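PDB 7LHV: sulfate transporter 4.1, chloroplastic from Arabidopsis thaliana, which moves sulfate across a membrane as a proton-coupled symporter and may take part in regulating sulfate assimilation. Local coordinates for residues Q146-S156 with Y385-S394; S309-L318 with L420-Q431. All coordinates share one frame; numbering follows the deposited sequence.

Contact 1: Q146-S156 with Y385-S394. With SO4 (sulfate ion), chain D.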
# COMPACT_ATOMS: atom_id res chain seq x y z
N GLN A 146 -5.79 -32.39 -5.46
CA GLN A 146 -6.25 -32.34 -6.84
C GLN A 146 -5.49 -31.36 -7.71
O GLN A 146 -5.71 -31.35 -8.93
CB GLN A 146 -7.75 -31.99 -6.90
CG GLN A 146 -8.71 -33.09 -6.46
CD GLN A 146 -8.65 -33.37 -4.98
OE1 GLN A 146 -8.34 -34.48 -4.56
NE2 GLN A 146 -8.95 -32.36 -4.17
N LEU A 147 -4.62 -30.53 -7.14
CA LEU A 147 -3.91 -29.54 -7.94
C LEU A 147 -2.90 -30.22 -8.86
O LEU A 147 -2.20 -31.15 -8.46
CB LEU A 147 -3.19 -28.55 -7.03
CG LEU A 147 -2.59 -27.33 -7.72
CD1 LEU A 147 -3.66 -26.34 -8.09
CD2 LEU A 147 -1.54 -26.68 -6.85
N ALA A 148 -2.83 -29.73 -10.10
CA ALA A 148 -1.90 -30.24 -11.10
C ALA A 148 -0.80 -29.22 -11.32
O ALA A 148 -1.08 -28.05 -11.59
CB ALA A 148 -2.62 -30.54 -12.41
N ILE A 149 0.45 -29.66 -11.21
CA ILE A 149 1.62 -28.80 -11.23
C ILE A 149 2.34 -28.97 -12.56
O ILE A 149 2.57 -30.10 -13.00
CB ILE A 149 2.55 -29.10 -10.05
CG1 ILE A 149 1.95 -28.54 -8.77
CG2 ILE A 149 3.93 -28.52 -10.27
CD1 ILE A 149 1.66 -27.07 -8.86
N GLY A 150 2.68 -27.85 -13.19
CA GLY A 150 3.38 -27.88 -14.45
C GLY A 150 3.38 -26.52 -15.12
O GLY A 150 3.05 -25.50 -14.51
N PRO A 151 3.78 -26.48 -16.39
CA PRO A 151 3.74 -25.21 -17.13
C PRO A 151 2.32 -24.68 -17.25
O PRO A 151 1.37 -25.45 -17.41
CB PRO A 151 4.32 -25.58 -18.50
CG PRO A 151 5.05 -26.85 -18.28
CD PRO A 151 4.31 -27.57 -17.21
N VAL A 152 2.19 -23.36 -17.17
CA VAL A 152 0.92 -22.69 -17.39
C VAL A 152 1.16 -21.54 -18.37
O VAL A 152 2.29 -21.13 -18.61
CB VAL A 152 0.28 -22.16 -16.09
CG1 VAL A 152 0.06 -23.31 -15.12
CG2 VAL A 152 1.15 -21.10 -15.47
N ALA A 153 0.06 -21.04 -18.95
CA ALA A 153 0.18 -20.02 -19.98
C ALA A 153 0.76 -18.72 -19.42
O ALA A 153 1.65 -18.12 -20.03
CB ALA A 153 -1.18 -19.76 -20.62
N LEU A 154 0.29 -18.29 -18.25
CA LEU A 154 0.69 -16.99 -17.73
C LEU A 154 2.15 -16.99 -17.29
O LEU A 154 2.90 -16.05 -17.59
CB LEU A 154 -0.22 -16.59 -16.57
CG LEU A 154 -0.03 -15.17 -16.04
CD1 LEU A 154 -0.22 -14.17 -17.15
CD2 LEU A 154 -1.00 -14.90 -14.90
N VAL A 155 2.57 -18.02 -16.55
CA VAL A 155 3.95 -18.08 -16.09
C VAL A 155 4.90 -18.23 -17.28
O VAL A 155 5.99 -17.65 -17.29
CB VAL A 155 4.13 -19.21 -15.07
CG1 VAL A 155 5.59 -19.54 -14.87
CG2 VAL A 155 3.49 -18.82 -13.75
N SER A 156 4.49 -19.00 -18.29
CA SER A 156 5.30 -19.10 -19.50
C SER A 156 5.43 -17.76 -20.20
O SER A 156 6.50 -17.40 -20.69
CB SER A 156 4.71 -20.14 -20.45
OG SER A 156 4.78 -21.44 -19.88
N TYR A 385 11.87 -25.00 -15.61
CA TYR A 385 11.49 -23.60 -15.49
C TYR A 385 10.18 -23.49 -14.71
O TYR A 385 9.46 -24.48 -14.57
CB TYR A 385 11.39 -22.96 -16.89
CG TYR A 385 10.07 -23.09 -17.62
CD1 TYR A 385 9.82 -24.18 -18.44
CD2 TYR A 385 9.11 -22.10 -17.54
CE1 TYR A 385 8.63 -24.29 -19.13
CE2 TYR A 385 7.92 -22.20 -18.22
CZ TYR A 385 7.68 -23.30 -19.01
OH TYR A 385 6.49 -23.40 -19.69
N PRO A 386 9.86 -22.31 -14.17
CA PRO A 386 8.87 -22.24 -13.08
C PRO A 386 7.55 -22.91 -13.42
O PRO A 386 7.02 -22.77 -14.53
CB PRO A 386 8.69 -20.74 -12.86
CG PRO A 386 9.92 -20.14 -13.33
CD PRO A 386 10.39 -20.97 -14.48
N ALA A 387 7.01 -23.64 -12.45
CA ALA A 387 5.78 -24.40 -12.61
C ALA A 387 4.84 -24.08 -11.46
O ALA A 387 5.25 -24.15 -10.29
CB ALA A 387 6.05 -25.90 -12.67
N THR A 388 3.59 -23.74 -11.78
CA THR A 388 2.59 -23.48 -10.75
C THR A 388 1.32 -24.27 -11.04
O THR A 388 1.29 -25.10 -11.95
CB THR A 388 2.27 -21.99 -10.68
OG1 THR A 388 1.85 -21.52 -11.96
CG2 THR A 388 3.49 -21.20 -10.23
N GLY A 389 0.27 -24.03 -10.25
CA GLY A 389 -0.98 -24.73 -10.46
C GLY A 389 -1.65 -24.32 -11.76
O GLY A 389 -1.53 -23.19 -12.23
N SER A 390 -2.39 -25.26 -12.35
CA SER A 390 -3.03 -25.07 -13.64
C SER A 390 -4.54 -25.00 -13.45
O SER A 390 -5.13 -25.88 -12.82
CB SER A 390 -2.68 -26.20 -14.60
OG SER A 390 -1.28 -26.38 -14.67
N PHE A 391 -5.16 -23.95 -14.01
CA PHE A 391 -6.61 -23.83 -13.95
C PHE A 391 -7.29 -24.96 -14.72
O PHE A 391 -8.31 -25.49 -14.28
CB PHE A 391 -7.05 -22.48 -14.51
CG PHE A 391 -6.87 -21.34 -13.56
CD1 PHE A 391 -7.86 -20.99 -12.67
CD2 PHE A 391 -5.70 -20.59 -13.58
CE1 PHE A 391 -7.70 -19.93 -11.80
CE2 PHE A 391 -5.53 -19.53 -12.72
CZ PHE A 391 -6.53 -19.20 -11.82
N SER A 392 -6.73 -25.33 -15.88
CA SER A 392 -7.35 -26.34 -16.72
C SER A 392 -7.07 -27.75 -16.21
O SER A 392 -7.98 -28.57 -16.08
CB SER A 392 -6.86 -26.20 -18.16
OG SER A 392 -7.06 -24.88 -18.64
N ARG A 393 -5.80 -28.04 -15.93
CA ARG A 393 -5.42 -29.39 -15.55
C ARG A 393 -5.95 -29.75 -14.16
O ARG A 393 -6.35 -30.90 -13.93
CB ARG A 393 -3.90 -29.54 -15.60
CG ARG A 393 -3.36 -29.72 -17.01
CD ARG A 393 -1.93 -30.20 -16.98
NE ARG A 393 -1.07 -29.23 -16.31
CZ ARG A 393 -0.50 -28.19 -16.90
NH1 ARG A 393 -0.67 -27.96 -18.20
NH2 ARG A 393 0.25 -27.36 -16.19
N SER A 394 -5.95 -28.80 -13.23
CA SER A 394 -6.52 -29.08 -11.91
C SER A 394 -8.00 -29.37 -12.00
O SER A 394 -8.51 -30.27 -11.33
CB SER A 394 -6.26 -27.91 -10.96
OG SER A 394 -4.88 -27.60 -10.91
S SO4 D . -3.68 -22.92 -17.58
O1 SO4 D . -4.99 -22.92 -18.21
O2 SO4 D . -3.84 -22.83 -16.13
O3 SO4 D . -2.91 -21.78 -18.05
O4 SO4 D . -2.97 -24.16 -17.92

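Contact 2: S309-L318 with L420-Q431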
# COMPACT_ATOMS: atom_id res chain seq x y z
N SER A 309 6.54 -26.15 -40.60
CA SER A 309 7.76 -26.33 -39.83
C SER A 309 7.51 -27.32 -38.70
O SER A 309 6.46 -27.29 -38.06
CB SER A 309 8.25 -25.00 -39.26
OG SER A 309 9.45 -25.17 -38.53
N LEU A 310 8.48 -28.19 -38.48
CA LEU A 310 8.41 -29.19 -37.43
C LEU A 310 9.29 -28.77 -36.25
O LEU A 310 10.16 -27.91 -36.37
CB LEU A 310 8.86 -30.56 -37.95
CG LEU A 310 8.38 -30.92 -39.36
CD1 LEU A 310 8.94 -32.26 -39.78
CD2 LEU A 310 6.86 -30.92 -39.44
N VAL A 311 9.04 -29.39 -35.09
CA VAL A 311 9.77 -29.02 -33.89
C VAL A 311 11.23 -29.44 -33.96
O VAL A 311 12.05 -28.95 -33.17
CB VAL A 311 9.10 -29.61 -32.64
CG1 VAL A 311 7.70 -29.07 -32.48
CG2 VAL A 311 9.10 -31.11 -32.71
N GLY A 312 11.58 -30.34 -34.87
CA GLY A 312 12.95 -30.79 -35.00
C GLY A 312 13.32 -31.85 -33.99
O GLY A 312 12.49 -32.35 -33.23
N GLU A 313 14.60 -32.19 -33.98
CA GLU A 313 15.10 -33.22 -33.09
C GLU A 313 14.94 -32.80 -31.63
O GLU A 313 15.19 -31.65 -31.27
CB GLU A 313 16.57 -33.51 -33.38
CG GLU A 313 16.82 -34.16 -34.74
CD GLU A 313 16.87 -33.14 -35.87
OE1 GLU A 313 16.78 -31.93 -35.59
OE2 GLU A 313 17.01 -33.56 -37.04
N ILE A 314 14.50 -33.74 -30.80
CA ILE A 314 14.27 -33.51 -29.38
C ILE A 314 15.17 -34.47 -28.60
O ILE A 314 15.17 -35.66 -28.89
CB ILE A 314 12.79 -33.71 -28.99
CG1 ILE A 314 11.99 -32.45 -29.29
CG2 ILE A 314 12.67 -34.08 -27.52
CD1 ILE A 314 10.50 -32.61 -29.07
N PRO A 315 15.95 -33.99 -27.64
CA PRO A 315 16.83 -34.89 -26.89
C PRO A 315 16.04 -35.92 -26.10
O PRO A 315 14.94 -35.65 -25.60
CB PRO A 315 17.60 -33.94 -25.96
CG PRO A 315 16.73 -32.73 -25.85
CD PRO A 315 16.06 -32.59 -27.18
N GLN A 316 16.62 -37.11 -25.98
CA GLN A 316 15.98 -38.24 -25.33
C GLN A 316 16.65 -38.53 -24.00
O GLN A 316 17.88 -38.55 -23.91
CB GLN A 316 16.03 -39.49 -26.21
CG GLN A 316 15.38 -40.71 -25.60
CD GLN A 316 15.51 -41.94 -26.47
OE1 GLN A 316 15.62 -41.84 -27.69
NE2 GLN A 316 15.48 -43.11 -25.85
N GLY A 317 15.85 -38.75 -22.96
CA GLY A 317 16.38 -39.11 -21.67
C GLY A 317 15.95 -38.18 -20.55
O GLY A 317 15.56 -37.04 -20.80
N LEU A 318 16.03 -38.67 -19.32
CA LEU A 318 15.66 -37.87 -18.17
C LEU A 318 16.69 -36.76 -17.94
O LEU A 318 17.87 -36.93 -18.26
CB LEU A 318 15.56 -38.74 -16.92
CG LEU A 318 14.67 -39.97 -17.04
CD1 LEU A 318 14.71 -40.78 -15.76
CD2 LEU A 318 13.25 -39.57 -17.38
N LEU A 420 11.46 -41.16 -21.96
CA LEU A 420 12.21 -42.36 -22.27
C LEU A 420 11.82 -42.98 -23.60
O LEU A 420 12.65 -43.68 -24.20
CB LEU A 420 12.02 -43.40 -21.16
CG LEU A 420 12.66 -43.07 -19.81
CD1 LEU A 420 12.22 -44.07 -18.76
CD2 LEU A 420 14.17 -43.05 -19.93
N PHE A 421 10.60 -42.75 -24.09
CA PHE A 421 10.15 -43.55 -25.22
C PHE A 421 9.50 -42.73 -26.34
O PHE A 421 9.56 -43.14 -27.51
CB PHE A 421 9.18 -44.63 -24.75
CG PHE A 421 9.72 -45.49 -23.64
CD1 PHE A 421 10.82 -46.31 -23.87
CD2 PHE A 421 9.14 -45.48 -22.39
CE1 PHE A 421 11.32 -47.10 -22.86
CE2 PHE A 421 9.64 -46.27 -21.37
CZ PHE A 421 10.74 -47.08 -21.61
N LEU A 422 8.89 -41.60 -26.00
CA LEU A 422 8.09 -40.87 -26.98
C LEU A 422 8.83 -39.70 -27.62
O LEU A 422 8.30 -39.11 -28.57
CB LEU A 422 6.81 -40.35 -26.32
CG LEU A 422 5.77 -41.41 -25.93
CD1 LEU A 422 4.39 -40.78 -25.86
CD2 LEU A 422 5.78 -42.56 -26.92
N THR A 423 10.02 -39.36 -27.15
CA THR A 423 10.77 -38.26 -27.76
C THR A 423 11.13 -38.49 -29.23
O THR A 423 11.04 -37.52 -30.00
CB THR A 423 12.02 -37.95 -26.93
OG1 THR A 423 12.88 -39.09 -26.88
CG2 THR A 423 11.63 -37.55 -25.52
N PRO A 424 11.54 -39.68 -29.68
CA PRO A 424 11.85 -39.83 -31.12
C PRO A 424 10.66 -39.55 -32.02
O PRO A 424 10.85 -39.04 -33.13
CB PRO A 424 12.30 -41.29 -31.23
CG PRO A 424 12.72 -41.67 -29.86
CD PRO A 424 11.76 -40.96 -28.97
N MET A 425 9.44 -39.86 -31.58
CA MET A 425 8.25 -39.61 -32.38
C MET A 425 7.76 -38.17 -32.29
O MET A 425 6.85 -37.80 -33.04
CB MET A 425 7.13 -40.56 -31.96
CG MET A 425 7.46 -42.03 -32.14
SD MET A 425 7.17 -42.62 -33.82
CE MET A 425 8.79 -43.24 -34.25
N PHE A 426 8.33 -37.36 -31.40
CA PHE A 426 7.87 -35.99 -31.23
C PHE A 426 8.41 -35.04 -32.29
O PHE A 426 7.88 -33.94 -32.44
CB PHE A 426 8.26 -35.48 -29.85
CG PHE A 426 7.40 -36.00 -28.74
CD1 PHE A 426 6.18 -36.60 -29.02
CD2 PHE A 426 7.80 -35.92 -27.42
CE1 PHE A 426 5.38 -37.09 -28.01
CE2 PHE A 426 7.01 -36.40 -26.41
CZ PHE A 426 5.80 -36.99 -26.70
N LYS A 427 9.45 -35.44 -33.03
CA LYS A 427 10.08 -34.55 -34.00
C LYS A 427 9.22 -34.30 -35.23
O LYS A 427 9.55 -33.40 -36.02
CB LYS A 427 11.44 -35.09 -34.42
CG LYS A 427 11.39 -36.40 -35.19
CD LYS A 427 12.78 -36.89 -35.52
CE LYS A 427 12.75 -38.19 -36.30
NZ LYS A 427 14.11 -38.69 -36.63
N TYR A 428 8.14 -35.05 -35.42
CA TYR A 428 7.25 -34.85 -36.55
C TYR A 428 6.07 -33.93 -36.23
O TYR A 428 5.21 -33.74 -37.09
CB TYR A 428 6.71 -36.20 -37.05
CG TYR A 428 7.79 -37.22 -37.31
CD1 TYR A 428 8.81 -36.97 -38.21
CD2 TYR A 428 7.77 -38.45 -36.66
CE1 TYR A 428 9.79 -37.91 -38.46
CE2 TYR A 428 8.75 -39.40 -36.90
CZ TYR A 428 9.76 -39.12 -37.80
OH TYR A 428 10.73 -40.06 -38.04
N ILE A 429 6.02 -33.38 -35.03
CA ILE A 429 4.91 -32.51 -34.63
C ILE A 429 5.10 -31.14 -35.27
O ILE A 429 6.14 -30.50 -35.07
CB ILE A 429 4.82 -32.39 -33.10
CG1 ILE A 429 4.47 -33.74 -32.48
CG2 ILE A 429 3.80 -31.34 -32.72
CD1 ILE A 429 4.46 -33.72 -30.97
N PRO A 430 4.13 -30.66 -36.05
CA PRO A 430 4.24 -29.31 -36.61
C PRO A 430 4.18 -28.24 -35.53
O PRO A 430 3.54 -28.42 -34.49
CB PRO A 430 3.04 -29.21 -37.56
CG PRO A 430 2.61 -30.62 -37.79
CD PRO A 430 2.93 -31.35 -36.53
N GLN A 431 4.86 -27.12 -35.78
CA GLN A 431 4.82 -26.01 -34.84
C GLN A 431 3.47 -25.32 -34.83
O GLN A 431 3.04 -24.80 -33.79
CB GLN A 431 5.93 -25.01 -35.17
CG GLN A 431 7.32 -25.59 -35.09
CD GLN A 431 8.39 -24.61 -35.53
OE1 GLN A 431 9.48 -25.00 -35.94
NE2 GLN A 431 8.08 -23.32 -35.44

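Contact 1: Q146-S156 with Y385-S394
Ser394 OG accepts the N-H of Ala148 at 3.1 Å in a nearly straight bond (174°) and donates to Ser390 O. With OG anti to the carbonyl carbon (chi1 -55°), the hydroxyl turns back over the helix. Beyond it the chains pair as short antiparallel strands, closely packed though weakly bonded, with Gly150 N to Thr388 O at 3.3 Å. Ile149 lays CD1 on the Thr388-Gly389 peptide, 3.6 Å from Gly389 N, and Gly389, lacking a side chain, leaves room for Leu147 CD1. At the far end Tyr385 OH donates to Ser156 OG (2.6 Å), which lies at the ring edge and donates to Val152 O. Each strand leads into a helix, and the two helix starts point N-H groups at a sulfate ion, consistent with the SLC26 substrate site, where positive helix-dipole ends would suit an anion. This side is looser, with Phe391 exposed and Val152 and Ser392 partly so. The anion's O2 accepts from Phe391 N (2.7 Å), O1 from Ser392 OG (2.9 Å) and O3 from Ala153 N (3.2 Å). Arg393 sets its guanidinium edge against the Pro151 carbonyl, NH2 less surely placed; its charge, not bonded to the sulfate, may still attract it.

Contact 2: S309-L318 with L420-Q431
Ser309 O and Gln431 N, then Val311 N and Ile429 O, join the two backbones on either side of Leu310 and Pro430, the pair of a single bridge. The hydrogen bond from Gln431 N to Ser309 O measures 2.8 Å and is fairly straight (167°). Val311 N donates a hydrogen bond to Ile429 O at 3.1 Å, almost in line with that carbonyl. From this bridge the segments run antiparallel, the irregular 309-318 chain passing along the end of helix 406-426. That helix is kinked around Pro424, whose ring nitrogen has no hydrogen to give, and a type I turn from Phe426 to Ile429 takes the chain on to helix 431-443. Thus a loop is strapped across a helix end and the next turn, at the surface of the membrane domain. Gly312 adopts a positive phi (81°), awkward for a residue with a CB, and its O comes to 3.2 Å from Lys427 CB. Ile314 points toward the helix; with CG1 anti to the carbonyl carbon (chi1 -83°), CD1 meets Phe426 CB at 3.7 Å and CG2 Thr423 CB at 4.0 Å. Farther along, Gln316 crosses Thr423 at about a right angle, CG 3.2 Å from Thr423 OG1. Leu318 CG and Leu420 CD2, 4.3 Å apart, suit a surface that may face lipid. Lys427 lays its aliphatic CG over the ring of Tyr428; that ring makes a cation-pi contact with Lys301.

In the fold
Contact 1 lies in the interior of the membrane domain, with nearly all its touching residues buried, whereas contact 2 is at the surface, about 22 Å away between centres. They share no element, but helices 391-399 and 406-426, one in each contact, follow each other in the chain, and the four segments alternate along it. Both join distant parts of the sequence by backbone bonding: a two-stranded pair in contact 1, a single bridge in contact 2. Two helix-start N-H groups and one serine hydroxyl hold an anion in 146-156 with 385-394, while 309-318 with 420-431 binds no ion and adds apolar contacts to two firm backbone bonds.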